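Local coordinates for uncharacterized protein Tm1679 (Thermotoga maritima, PDB 3H3E), which binds zinc and is probably a metal-dependent enzyme of the metallo-beta-lactamase superfamily, but its substrate and exact reaction are unknown, at residues F42-S47 with K63-S68; L133-L138 with L159-Q164; R139-T144 with G184-L189; K201-G206 with L227-V232; F207-S212 with H236-R241. The protein carries 2 engineered substitutions. One frame throughout, in Å; residues are numbered along the deposited sequence.

Contact 1: F42-S47 with K63-S68; sequences FDTGKS and KDVLIS
Two groups hold Asp43 OD2: the hydroxyl of Ser68 donates to it, with OG of Ser68 2.5 Å from OD2 of Asp43, and ND1 of His74 bonds to the same oxygen from outside the two segments. The companion oxygen takes the backbone amide of Ser68, whose N lies 2.9 Å from Asp43 OD1 in an almost straight bond (173°). Each oxygen uses its syn lone pair, and the two donors of a single serine thereby span the carboxylate and fix its rotation. Ser68 can do this because OG stands between its own N and carbonyl carbon (chi1 56°), which brings hydroxyl and amide to bear on one group. A main-chain bond continues the pairing, Asp43 N reaching Leu66 O at 2.8 Å. It extends the parallel bridge between Phe42 and Leu66, which joins the two strands of a beta-alpha-beta crossover, 40-42 and 64-66, linked by helix 49-56. In the metallo-beta-lactamase fold an aspartate at this strand end sits beside the His-X-His-X-Asp-His metal motif, here beginning at His69 directly after Ser68. The Phe42 ring, its CG anti to N (chi1 -168°), meets the serine obliquely, with CZ 3.4 Å from Ser68 CB, and its CD1 approaches Leu66 CB at 4.3 Å. Leu166 of strand 165-170 packs on both Phe42 and Leu66. Farther along, Thr44 and Val65 cross at about a right angle, Thr44 CG2 lying 3.5 Å from Val65 CG1, while Thr44 OG1 bonds to His74 O.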
# COMPACT_ATOMS: atom_id res chain seq x y z
N PHE A 42 -0.89 -3.96 7.21
CA PHE A 42 -0.92 -3.70 5.77
C PHE A 42 0.47 -3.90 5.20
O PHE A 42 1.36 -3.09 5.46
CB PHE A 42 -1.38 -2.27 5.48
CG PHE A 42 -1.71 -2.02 4.03
CD1 PHE A 42 -2.98 -2.29 3.53
CD2 PHE A 42 -0.76 -1.51 3.17
CE1 PHE A 42 -3.28 -2.07 2.20
CE2 PHE A 42 -1.07 -1.28 1.83
CZ PHE A 42 -2.34 -1.56 1.36
N ASP A 43 0.64 -4.97 4.43
CA ASP A 43 1.93 -5.34 3.85
C ASP A 43 2.98 -5.76 4.89
O ASP A 43 2.81 -5.57 6.09
CB ASP A 43 2.45 -4.24 2.91
CG ASP A 43 1.70 -4.22 1.58
OD1 ASP A 43 0.84 -5.09 1.39
OD2 ASP A 43 1.97 -3.33 0.74
N THR A 44 4.07 -6.37 4.42
CA THR A 44 5.03 -6.98 5.31
C THR A 44 6.49 -6.85 4.86
O THR A 44 7.33 -7.64 5.29
CB THR A 44 4.73 -8.49 5.48
OG1 THR A 44 4.86 -9.14 4.22
CG2 THR A 44 3.35 -8.71 6.01
N GLY A 45 6.80 -5.90 4.00
CA GLY A 45 8.17 -5.70 3.54
C GLY A 45 8.78 -6.81 2.70
O GLY A 45 8.08 -7.66 2.17
N LYS A 46 10.11 -6.79 2.59
CA LYS A 46 10.89 -7.78 1.85
C LYS A 46 11.29 -8.94 2.75
O LYS A 46 11.20 -10.11 2.37
CB LYS A 46 12.15 -7.12 1.28
CG LYS A 46 13.11 -8.05 0.53
CD LYS A 46 14.35 -7.30 0.04
CE LYS A 46 15.42 -7.25 1.11
NZ LYS A 46 16.55 -6.35 0.75
N SER A 47 11.76 -8.60 3.95
CA SER A 47 12.22 -9.60 4.92
C SER A 47 11.61 -9.38 6.28
O SER A 47 10.44 -9.02 6.39
CB SER A 47 13.73 -9.57 5.03
OG SER A 47 14.14 -8.28 5.40
N LYS A 63 -3.73 -10.78 13.93
CA LYS A 63 -4.02 -11.96 13.16
C LYS A 63 -4.05 -11.65 11.67
O LYS A 63 -3.59 -12.45 10.85
CB LYS A 63 -5.36 -12.53 13.60
CG LYS A 63 -5.86 -13.66 12.75
CD LYS A 63 -7.28 -14.02 13.14
CE LYS A 63 -8.11 -12.78 13.41
NZ LYS A 63 -9.55 -13.08 13.23
N ASP A 64 -4.61 -10.49 11.32
CA ASP A 64 -4.93 -10.19 9.92
C ASP A 64 -3.86 -9.39 9.22
O ASP A 64 -3.50 -8.29 9.65
CB ASP A 64 -6.27 -9.44 9.80
CG ASP A 64 -7.46 -10.31 10.15
OD1 ASP A 64 -7.68 -11.35 9.50
OD2 ASP A 64 -8.20 -9.94 11.08
N VAL A 65 -3.36 -9.94 8.13
CA VAL A 65 -2.39 -9.25 7.29
C VAL A 65 -2.98 -9.06 5.90
O VAL A 65 -3.42 -10.02 5.28
CB VAL A 65 -1.10 -10.07 7.18
CG1 VAL A 65 -0.07 -9.31 6.34
CG2 VAL A 65 -0.58 -10.41 8.58
N LEU A 66 -3.00 -7.82 5.43
CA LEU A 66 -3.55 -7.50 4.12
C LEU A 66 -2.42 -7.26 3.16
O LEU A 66 -1.44 -6.61 3.50
CB LEU A 66 -4.41 -6.25 4.19
CG LEU A 66 -5.25 -6.08 5.43
CD1 LEU A 66 -5.94 -4.75 5.36
CD2 LEU A 66 -6.25 -7.21 5.56
N ILE A 67 -2.57 -7.75 1.94
CA ILE A 67 -1.53 -7.62 0.93
C ILE A 67 -2.00 -6.73 -0.21
O ILE A 67 -2.96 -7.07 -0.90
CB ILE A 67 -1.15 -8.98 0.37
CG1 ILE A 67 -0.56 -9.85 1.48
CG2 ILE A 67 -0.13 -8.81 -0.72
CD1 ILE A 67 0.69 -9.25 2.12
N SER A 68 -1.32 -5.60 -0.40
CA SER A 68 -1.72 -4.63 -1.41
C SER A 68 -1.51 -5.14 -2.83
O SER A 68 -2.27 -4.82 -3.73
CB SER A 68 -0.94 -3.34 -1.21
OG SER A 68 0.45 -3.59 -1.23

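Contact 2: L133-L138 with L159-Q164; sequences LGPANL and LFEDEQ
Pro135 lies against the turn 160-163, its CG 3.1 Å from Glu161 O and its CB near Phe160 O. Two loops of the metallo-beta-lactamase fold meet here beside the zinc site, and the second folds into a type I beta turn closed by Glu163 N bonding to Phe160 O at 3.0 Å. The proline nitrogen lies close to Glu163 O but has no hydrogen to give, so this approach is one of contact alone. A water makes the polar link instead: it accepts from Ala136 N at 2.7 Å and donates to Glu163 OE1 at 2.9 Å. At the far end of the pairing Gln164 CA makes a bent C-H...O contact with Leu133 O, the two atoms 3.1 Å apart, and Gln164 CB touches the same carbonyl. Near the other end the contact thins to a loose meeting of Leu138 CD1 and Leu159 CD1 at 4.4 Å.

The next shell fixes these groups. Glu163 OE2 accepts from His182 N and OE1 from Arg183 N, so the carboxylate bearing the water is anchored to the main chain of a zinc ligand and its neighbour. The Arg183 guanidinium bonds to both loops, NH1 to Ala136 O and NE to Leu159 O. On the turn, the Phe160 ring comes within about 3 Å, nearest atoms, of the side chains of His71 and His182. Gln164 CG stands between its N and carbonyl carbon (chi1 53°); from there the extended chain carries Gln164 NE2 to a hydrogen bond with Ile67 O.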
# COMPACT_ATOMS: atom_id res chain seq x y z
N LEU A 133 -10.50 -2.03 -1.09
CA LEU A 133 -10.98 -1.71 -2.42
C LEU A 133 -10.08 -2.34 -3.47
O LEU A 133 -8.86 -2.26 -3.39
CB LEU A 133 -11.06 -0.20 -2.61
CG LEU A 133 -12.44 0.30 -2.18
CD1 LEU A 133 -12.52 0.27 -0.68
CD2 LEU A 133 -12.68 1.69 -2.72
N GLY A 134 -10.71 -2.97 -4.46
CA GLY A 134 -9.99 -3.73 -5.46
C GLY A 134 -9.30 -2.85 -6.47
O GLY A 134 -9.23 -1.64 -6.30
N PRO A 135 -8.78 -3.46 -7.55
CA PRO A 135 -7.97 -2.75 -8.53
C PRO A 135 -8.70 -1.49 -8.99
O PRO A 135 -9.85 -1.56 -9.41
CB PRO A 135 -7.88 -3.75 -9.68
CG PRO A 135 -8.26 -5.02 -9.15
CD PRO A 135 -9.16 -4.81 -8.01
N ALA A 136 -8.01 -0.36 -8.93
CA ALA A 136 -8.59 0.92 -9.34
C ALA A 136 -8.84 0.97 -10.83
O ALA A 136 -8.11 0.38 -11.62
CB ALA A 136 -7.67 2.05 -8.95
N ASN A 137 -9.88 1.69 -11.21
CA ASN A 137 -10.19 1.96 -12.60
C ASN A 137 -9.09 2.83 -13.18
O ASN A 137 -8.81 3.92 -12.68
CB ASN A 137 -11.54 2.67 -12.67
CG ASN A 137 -11.95 3.04 -14.09
OD1 ASN A 137 -11.15 3.00 -15.02
ND2 ASN A 137 -13.20 3.43 -14.25
N LEU A 138 -8.46 2.37 -14.26
CA LEU A 138 -7.33 3.08 -14.85
C LEU A 138 -7.69 4.36 -15.62
O LEU A 138 -6.81 5.14 -15.96
CB LEU A 138 -6.55 2.15 -15.76
CG LEU A 138 -5.70 1.12 -15.02
CD1 LEU A 138 -5.39 -0.03 -15.92
CD2 LEU A 138 -4.43 1.76 -14.48
N LEU A 159 -1.14 -5.48 -15.39
CA LEU A 159 -2.03 -4.35 -15.11
C LEU A 159 -2.41 -4.26 -13.63
O LEU A 159 -3.15 -3.38 -13.21
CB LEU A 159 -3.28 -4.39 -15.98
CG LEU A 159 -3.17 -4.42 -17.52
CD1 LEU A 159 -4.38 -3.74 -18.09
CD2 LEU A 159 -1.92 -3.76 -18.05
N PHE A 160 -1.89 -5.20 -12.86
CA PHE A 160 -2.07 -5.20 -11.42
C PHE A 160 -3.51 -5.41 -10.99
O PHE A 160 -4.04 -4.71 -10.14
CB PHE A 160 -1.44 -3.96 -10.80
CG PHE A 160 0.04 -3.92 -10.97
CD1 PHE A 160 0.61 -3.39 -12.10
CD2 PHE A 160 0.87 -4.47 -10.01
CE1 PHE A 160 1.99 -3.37 -12.27
CE2 PHE A 160 2.26 -4.46 -10.17
CZ PHE A 160 2.81 -3.91 -11.30
N GLU A 161 -4.12 -6.42 -11.59
CA GLU A 161 -5.47 -6.83 -11.24
C GLU A 161 -5.51 -7.32 -9.79
O GLU A 161 -6.58 -7.57 -9.24
CB GLU A 161 -5.94 -7.94 -12.17
CG GLU A 161 -5.84 -7.62 -13.64
CD GLU A 161 -6.97 -6.74 -14.12
OE1 GLU A 161 -7.74 -6.22 -13.28
OE2 GLU A 161 -7.09 -6.56 -15.36
N ASP A 162 -4.32 -7.45 -9.19
CA ASP A 162 -4.19 -7.91 -7.81
C ASP A 162 -4.14 -6.79 -6.78
O ASP A 162 -4.21 -7.05 -5.60
CB ASP A 162 -2.93 -8.75 -7.65
CG ASP A 162 -1.67 -8.02 -8.08
OD1 ASP A 162 -1.68 -7.41 -9.17
OD2 ASP A 162 -0.66 -8.06 -7.35
N GLU A 163 -4.01 -5.55 -7.24
CA GLU A 163 -3.82 -4.41 -6.35
C GLU A 163 -5.06 -4.04 -5.56
O GLU A 163 -6.14 -3.93 -6.12
CB GLU A 163 -3.37 -3.19 -7.15
CG GLU A 163 -3.08 -1.98 -6.31
CD GLU A 163 -2.27 -0.94 -7.05
OE1 GLU A 163 -2.86 -0.11 -7.77
OE2 GLU A 163 -1.03 -0.96 -6.90
N GLN A 164 -4.89 -3.84 -4.26
CA GLN A 164 -6.00 -3.45 -3.40
C GLN A 164 -5.56 -2.44 -2.38
O GLN A 164 -4.37 -2.31 -2.08
CB GLN A 164 -6.64 -4.66 -2.72
CG GLN A 164 -5.69 -5.54 -1.97
CD GLN A 164 -6.39 -6.72 -1.35
OE1 GLN A 164 -7.58 -6.95 -1.59
NE2 GLN A 164 -5.66 -7.50 -0.57
O HOH W 1 -5.73 -0.15 -7.53

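Contact 3: R139-T144 with G184-L189; sequences RGKVPT and GIDNIL
Arg139 runs alongside Asn187 from its first carbon onward, the two side chains sliding past each other in opposite directions. Arg139 CB starts 3.7 Å from Asn187 OD1, CG keeps much the same separation, and CD moves in to 3.3 Å from that oxygen. The chain stays extended to NE, which sets NH1 between two acceptors of one residue. Its bond to Asn187 OD1 measures 3.0 Å at 162° and lies in the guanidinium plane, although it meets the amide from a tilt; the bond from NH1 to Asn187 O, 3.1 Å, falls instead on a lone pair in the carbonyl plane. The planes of guanidinium and amide are 27° apart. NH2 goes on to a salt bridge with Asp191, while Asn187 ND2 is taken by Arg183 O. Lys141 bends at chi3 (57°) to bring NZ within 3.0 Å of Asp186 OD1, a salt bridge with weak hydrogen-bond geometry on the outer surface. The loop thus fastens to the first turn of helix 185-193, with Gly184 at its N-cap position. The other side of this helix, through Ile185, Ile188 and Leu189, packs on strands 173-178 and 200-204 and on helix 214-226.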
# COMPACT_ATOMS: atom_id res chain seq x y z
N ARG A 139 -8.98 4.57 -15.88
CA ARG A 139 -9.45 5.72 -16.66
C ARG A 139 -8.56 6.10 -17.84
O ARG A 139 -8.24 7.28 -18.03
CB ARG A 139 -9.67 6.92 -15.75
CG ARG A 139 -10.81 6.72 -14.79
CD ARG A 139 -10.75 7.67 -13.62
NE ARG A 139 -11.77 7.32 -12.64
CZ ARG A 139 -11.52 6.63 -11.53
NH1 ARG A 139 -10.28 6.23 -11.26
NH2 ARG A 139 -12.51 6.35 -10.70
N GLY A 140 -8.16 5.11 -18.64
CA GLY A 140 -7.35 5.36 -19.81
C GLY A 140 -5.84 5.37 -19.58
O GLY A 140 -5.08 5.36 -20.53
N LYS A 141 -5.42 5.41 -18.31
CA LYS A 141 -4.00 5.31 -17.96
C LYS A 141 -3.57 3.86 -17.84
O LYS A 141 -4.40 2.98 -17.67
CB LYS A 141 -3.69 6.06 -16.66
CG LYS A 141 -3.83 7.58 -16.78
CD LYS A 141 -3.66 8.27 -15.43
CE LYS A 141 -2.32 7.91 -14.77
NZ LYS A 141 -2.30 8.15 -13.29
N VAL A 142 -2.27 3.62 -17.94
CA VAL A 142 -1.72 2.28 -17.78
C VAL A 142 -0.47 2.38 -16.91
O VAL A 142 0.24 3.38 -16.96
CB VAL A 142 -1.36 1.64 -19.12
CG1 VAL A 142 -2.55 1.66 -20.05
CG2 VAL A 142 -0.18 2.37 -19.75
N PRO A 143 -0.21 1.34 -16.10
CA PRO A 143 0.86 1.42 -15.09
C PRO A 143 2.19 1.82 -15.71
O PRO A 143 2.46 1.40 -16.83
CB PRO A 143 0.91 -0.01 -14.53
CG PRO A 143 -0.46 -0.54 -14.75
CD PRO A 143 -0.91 0.05 -16.05
N THR A 144 2.98 2.64 -15.02
CA THR A 144 4.29 3.03 -15.53
C THR A 144 5.28 1.94 -15.16
O THR A 144 5.04 1.18 -14.22
CB THR A 144 4.78 4.42 -15.02
OG1 THR A 144 4.87 4.43 -13.59
CG2 THR A 144 3.85 5.52 -15.46
N GLY A 184 -2.45 3.82 -10.23
CA GLY A 184 -2.54 5.27 -10.15
C GLY A 184 -3.18 5.75 -8.86
O GLY A 184 -4.30 5.38 -8.54
N ILE A 185 -2.46 6.57 -8.08
CA ILE A 185 -2.96 6.97 -6.77
C ILE A 185 -4.18 7.85 -6.94
O ILE A 185 -5.10 7.81 -6.13
CB ILE A 185 -1.89 7.67 -5.93
CG1 ILE A 185 -2.42 8.02 -4.54
CG2 ILE A 185 -1.43 8.92 -6.62
CD1 ILE A 185 -3.11 6.93 -3.83
N ASP A 186 -4.19 8.62 -8.02
CA ASP A 186 -5.37 9.39 -8.41
C ASP A 186 -6.58 8.51 -8.77
O ASP A 186 -7.70 8.79 -8.33
CB ASP A 186 -5.06 10.38 -9.54
CG ASP A 186 -4.50 9.71 -10.81
OD1 ASP A 186 -3.86 8.64 -10.73
OD2 ASP A 186 -4.68 10.29 -11.91
N ASN A 187 -6.37 7.47 -9.56
CA ASN A 187 -7.44 6.52 -9.87
C ASN A 187 -7.97 5.87 -8.62
O ASN A 187 -9.16 5.62 -8.47
CB ASN A 187 -6.96 5.46 -10.85
CG ASN A 187 -6.85 5.98 -12.25
OD1 ASN A 187 -7.66 6.82 -12.65
ND2 ASN A 187 -5.86 5.53 -12.99
N ILE A 188 -7.04 5.60 -7.71
CA ILE A 188 -7.37 4.95 -6.47
C ILE A 188 -8.27 5.84 -5.65
O ILE A 188 -9.27 5.38 -5.10
CB ILE A 188 -6.09 4.57 -5.71
CG1 ILE A 188 -5.42 3.38 -6.41
CG2 ILE A 188 -6.40 4.27 -4.27
CD1 ILE A 188 -4.05 3.00 -5.89
N LEU A 189 -7.95 7.13 -5.59
CA LEU A 189 -8.73 8.06 -4.77
C LEU A 189 -10.10 8.33 -5.36
O LEU A 189 -11.08 8.42 -4.64
CB LEU A 189 -7.97 9.37 -4.57
CG LEU A 189 -6.70 9.28 -3.72
CD1 LEU A 189 -6.12 10.66 -3.52
CD2 LEU A 189 -7.02 8.67 -2.38

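Contact 4: K201-G206 with L227-V232; sequences KMVVGG and LGVETV
Lys201 O is the acceptor for two successive amides of the partner segment. Thr231 N bonds to it at 3.1 Å in the carbonyl plane, whereas Glu230 N, 3.0 Å from Lys201 O, comes in tilted 32° from that plane. Val203 N returns the pairing to Thr231 O at 3.0 Å, which locks the parallel register of Met202 with Thr231 and Val203 with Val232.

The closely packed part lies on the two sheet faces. On one, Met202, present as selenomethionine, and Thr231 point the same way side by side; the chain of Met202 bends at chi3 (-66°), which lays CE 3.9 Å from Thr231 CG2. On the Val203 and Val232 face, Val203 CG2 meets CG1 of Val229, which lies in the loop before strand 231-235, at 3.8 Å, the two side chains crossing at about a right angle, and Val232 CG1 rests on Val203 O. On the solvent side Glu230 touches with CB alone among its side-chain atoms, 3.4 Å from Lys201 O, while its carboxylate leads away, and the Lys201 side chain departs from the partner segment. Two residues before Glu230, Gly228 follows helix 214-226 in a Schellman motif.

Strand 200-204, that helix and strand 231-235 form a beta-alpha-beta unit, Phe224 of the helix covering Val203, Val229 and Val232. Within the mixed sheet, strand 173-178 flanks the pair on one side and strand 253-254 on the other.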
# COMPACT_ATOMS: atom_id res chain seq x y z
N LYS A 201 -9.57 12.18 4.42
CA LYS A 201 -8.81 12.97 5.39
C LYS A 201 -7.31 12.84 5.16
O LYS A 201 -6.63 13.85 4.98
CB LYS A 201 -9.16 12.53 6.82
CG LYS A 201 -8.26 13.12 7.91
CD LYS A 201 -8.66 12.59 9.30
CE LYS A 201 -7.92 13.27 10.45
NZ LYS A 201 -6.49 12.84 10.55
N MSE A 202 -6.81 11.61 5.15
CA MSE A 202 -5.37 11.33 5.10
C MSE A 202 -5.05 10.17 4.14
O MSE A 202 -5.78 9.18 4.08
CB MSE A 202 -4.87 10.98 6.50
CG MSE A 202 -3.38 10.68 6.60
SE MSE A 202 -2.82 10.28 8.27
CE MSE A 202 -3.06 11.83 9.12
N VAL A 203 -3.96 10.30 3.41
CA VAL A 203 -3.50 9.22 2.54
C VAL A 203 -2.06 8.85 2.85
O VAL A 203 -1.19 9.70 2.79
CB VAL A 203 -3.58 9.61 1.07
CG1 VAL A 203 -3.24 8.43 0.19
CG2 VAL A 203 -4.95 10.15 0.74
N VAL A 204 -1.80 7.59 3.17
CA VAL A 204 -0.44 7.17 3.44
C VAL A 204 -0.02 5.95 2.64
O VAL A 204 -0.80 5.03 2.44
CB VAL A 204 -0.21 6.97 4.95
CG1 VAL A 204 -1.54 6.89 5.68
CG2 VAL A 204 0.65 5.73 5.20
N GLY A 205 1.21 5.95 2.14
CA GLY A 205 1.73 4.80 1.42
C GLY A 205 2.53 5.20 0.20
O GLY A 205 2.79 6.38 0.01
N GLY A 206 2.90 4.22 -0.62
CA GLY A 206 3.71 4.49 -1.80
C GLY A 206 2.89 4.80 -3.03
O GLY A 206 1.87 4.15 -3.27
N LEU A 227 -9.98 16.77 -4.37
CA LEU A 227 -10.78 15.87 -3.53
C LEU A 227 -10.76 16.30 -2.07
O LEU A 227 -11.37 15.65 -1.23
CB LEU A 227 -10.33 14.41 -3.67
CG LEU A 227 -10.48 13.72 -5.04
CD1 LEU A 227 -9.84 12.34 -5.02
CD2 LEU A 227 -11.93 13.58 -5.49
N GLY A 228 -10.05 17.39 -1.78
CA GLY A 228 -9.99 17.93 -0.44
C GLY A 228 -9.22 17.08 0.56
O GLY A 228 -9.52 17.09 1.76
N VAL A 229 -8.22 16.34 0.09
CA VAL A 229 -7.39 15.57 1.01
C VAL A 229 -6.59 16.53 1.89
O VAL A 229 -6.02 17.51 1.41
CB VAL A 229 -6.44 14.62 0.26
CG1 VAL A 229 -5.62 13.83 1.24
CG2 VAL A 229 -7.23 13.69 -0.62
N GLU A 230 -6.55 16.25 3.19
CA GLU A 230 -5.96 17.17 4.15
C GLU A 230 -4.49 16.88 4.43
O GLU A 230 -3.68 17.80 4.46
CB GLU A 230 -6.78 17.20 5.45
CG GLU A 230 -6.31 18.22 6.47
CD GLU A 230 -6.14 19.61 5.87
OE1 GLU A 230 -7.06 20.06 5.15
OE2 GLU A 230 -5.09 20.25 6.12
N THR A 231 -4.14 15.60 4.64
CA THR A 231 -2.78 15.21 5.00
C THR A 231 -2.30 14.08 4.11
O THR A 231 -3.06 13.15 3.86
CB THR A 231 -2.70 14.69 6.43
OG1 THR A 231 -3.36 15.59 7.32
CG2 THR A 231 -1.25 14.51 6.88
N VAL A 232 -1.05 14.15 3.66
CA VAL A 232 -0.44 13.09 2.87
C VAL A 232 0.90 12.64 3.44
O VAL A 232 1.74 13.46 3.81
CB VAL A 232 -0.30 13.47 1.37
CG1 VAL A 232 0.28 12.31 0.57
CG2 VAL A 232 -1.65 13.85 0.80

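Contact 5: F207-S212 with H236-R241; sequences FHLLKS and HCTGER
The backbones pass with the CA atoms of His208 and Thr238 4.5 Å apart, and amides on either side of His208 both turn to Thr238. Leu209 N bonds to Thr238 O at 3.2 Å, the donor tilted 23° from the carbonyl plane. Phe207 N uses the threonine side chain instead, lying 3.0 Å from OG1. Thr238 presents this oxygen because OG1 is anti to its carbonyl carbon (chi1 -52°), and the hydroxyl also bonds to Cys235 O, so one threonine ties the loop 207-212 to the end of strand 231-235. Its CG2 lies beside the Phe207 ring, the two side chains pointing the same way, with CG2 4.1 Å from CD2 of Phe207.

Cys237 approaches the imidazole of His208 at the ring edge: CB is 3.4 Å from ND1 of His208, and SG lies in the ring plane, 4.8 Å from the centroid. The sulfur is joined in a disulfide to Cys180, which pins segment 236-241 to the residues leading to His182. Leu210 covers the next stretch, its CG 3.6 Å from Cys237 O and CD2 at the same distance from Gly239 CA, where Gly239 occupies the N-cap position of helix 240-249.

The His208 ring also meets that of His182, one of the three histidines that bind zinc. His236, with Asp73 and His74, may form an empty metal site, consistent with the second metal position of the dinuclear site found in many metallo-beta-lactamase fold enzymes.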
# COMPACT_ATOMS: atom_id res chain seq x y z
N PHE A 207 3.33 5.78 -3.82
CA PHE A 207 2.57 6.22 -4.99
C PHE A 207 3.25 5.91 -6.33
O PHE A 207 2.67 6.14 -7.39
CB PHE A 207 2.24 7.73 -4.93
CG PHE A 207 1.59 8.18 -3.64
CD1 PHE A 207 0.87 7.30 -2.85
CD2 PHE A 207 1.68 9.49 -3.23
CE1 PHE A 207 0.28 7.71 -1.67
CE2 PHE A 207 1.09 9.91 -2.06
CZ PHE A 207 0.39 9.02 -1.28
N HIS A 208 4.47 5.41 -6.27
CA HIS A 208 5.20 4.98 -7.46
C HIS A 208 5.34 6.07 -8.51
O HIS A 208 4.91 5.91 -9.65
CB HIS A 208 4.57 3.74 -8.09
CG HIS A 208 5.55 2.91 -8.87
ND1 HIS A 208 6.49 2.11 -8.27
CD2 HIS A 208 5.74 2.78 -10.20
CE1 HIS A 208 7.22 1.51 -9.20
NE2 HIS A 208 6.79 1.91 -10.38
N LEU A 209 6.00 7.16 -8.14
CA LEU A 209 6.09 8.30 -9.03
C LEU A 209 7.49 8.58 -9.55
O LEU A 209 7.74 9.64 -10.12
CB LEU A 209 5.50 9.51 -8.33
CG LEU A 209 4.01 9.28 -8.09
CD1 LEU A 209 3.41 10.38 -7.24
CD2 LEU A 209 3.28 9.14 -9.42
N LEU A 210 8.40 7.63 -9.37
CA LEU A 210 9.78 7.77 -9.82
C LEU A 210 9.94 7.80 -11.34
O LEU A 210 10.86 8.43 -11.86
CB LEU A 210 10.64 6.64 -9.23
CG LEU A 210 11.18 6.93 -7.84
CD1 LEU A 210 12.05 5.79 -7.34
CD2 LEU A 210 11.96 8.24 -7.84
N LYS A 211 9.05 7.10 -12.03
CA LYS A 211 9.09 7.00 -13.49
C LYS A 211 8.03 7.87 -14.15
O LYS A 211 7.83 7.82 -15.36
CB LYS A 211 8.94 5.54 -13.95
CG LYS A 211 10.19 4.67 -13.78
CD LYS A 211 10.39 3.78 -15.01
CE LYS A 211 11.75 3.04 -15.01
NZ LYS A 211 11.68 1.65 -14.44
N SER A 212 7.33 8.67 -13.34
CA SER A 212 6.30 9.56 -13.86
C SER A 212 6.88 10.94 -14.14
O SER A 212 7.82 11.37 -13.47
CB SER A 212 5.16 9.67 -12.85
OG SER A 212 4.35 8.51 -12.87
N HIS A 236 7.98 4.78 0.56
CA HIS A 236 8.34 3.67 -0.33
C HIS A 236 8.63 4.13 -1.76
O HIS A 236 9.52 4.97 -1.98
CB HIS A 236 7.21 2.62 -0.29
CG HIS A 236 7.55 1.31 -0.94
ND1 HIS A 236 8.79 0.72 -0.83
CD2 HIS A 236 6.80 0.46 -1.69
CE1 HIS A 236 8.79 -0.42 -1.50
NE2 HIS A 236 7.60 -0.60 -2.03
N CYS A 237 7.88 3.61 -2.73
CA CYS A 237 8.12 3.94 -4.14
C CYS A 237 8.08 5.43 -4.52
O CYS A 237 8.73 5.85 -5.48
CB CYS A 237 7.26 3.09 -5.13
SG CYS A 237 5.79 2.13 -4.57
N THR A 238 7.36 6.24 -3.75
CA THR A 238 6.97 7.58 -4.19
C THR A 238 8.03 8.42 -4.92
O THR A 238 7.85 8.78 -6.07
CB THR A 238 6.33 8.38 -3.04
OG1 THR A 238 5.28 7.60 -2.45
CG2 THR A 238 5.75 9.67 -3.57
N GLY A 239 9.14 8.74 -4.26
CA GLY A 239 10.21 9.46 -4.93
C GLY A 239 10.41 10.88 -4.46
O GLY A 239 9.45 11.61 -4.27
N GLU A 240 11.67 11.28 -4.31
CA GLU A 240 12.02 12.62 -3.82
C GLU A 240 11.46 13.74 -4.71
O GLU A 240 10.98 14.75 -4.21
CB GLU A 240 13.54 12.77 -3.66
CG GLU A 240 14.00 14.15 -3.17
CD GLU A 240 15.53 14.35 -3.21
OE1 GLU A 240 16.27 13.34 -3.24
OE2 GLU A 240 15.98 15.52 -3.21
N ARG A 241 11.52 13.55 -6.02
CA ARG A 241 11.01 14.56 -6.94
C ARG A 241 9.52 14.77 -6.70
O ARG A 241 9.06 15.90 -6.54
CB ARG A 241 11.24 14.15 -8.40
CG ARG A 241 10.82 15.20 -9.42
CD ARG A 241 11.38 16.57 -9.06
NE ARG A 241 10.88 17.64 -9.94
CZ ARG A 241 11.05 18.94 -9.70
NH1 ARG A 241 11.71 19.34 -8.62
NH2 ARG A 241 10.57 19.84 -10.55

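Contacts 1 and 4 are buried and built on parallel strand pairs joined through a helix, but their chemistry differs: contact 1, near zinc, adds a carboxylate gripped by serine, while contact 4, away from the metal, relies on main-chain bonds and aliphatic packing. Contacts 2 and 5 are partly buried loop pairings beside the zinc ligands, one bridged by water, the other by a threonine. Contact 3 is a surface contact of charged and amide groups. It shares the loop between strands 130-133 and 147-150 with contact 2, and Ile185 and Leu189 of its helix touch contacts 5 and 4. Contacts 4 and 5 interleave along the chain.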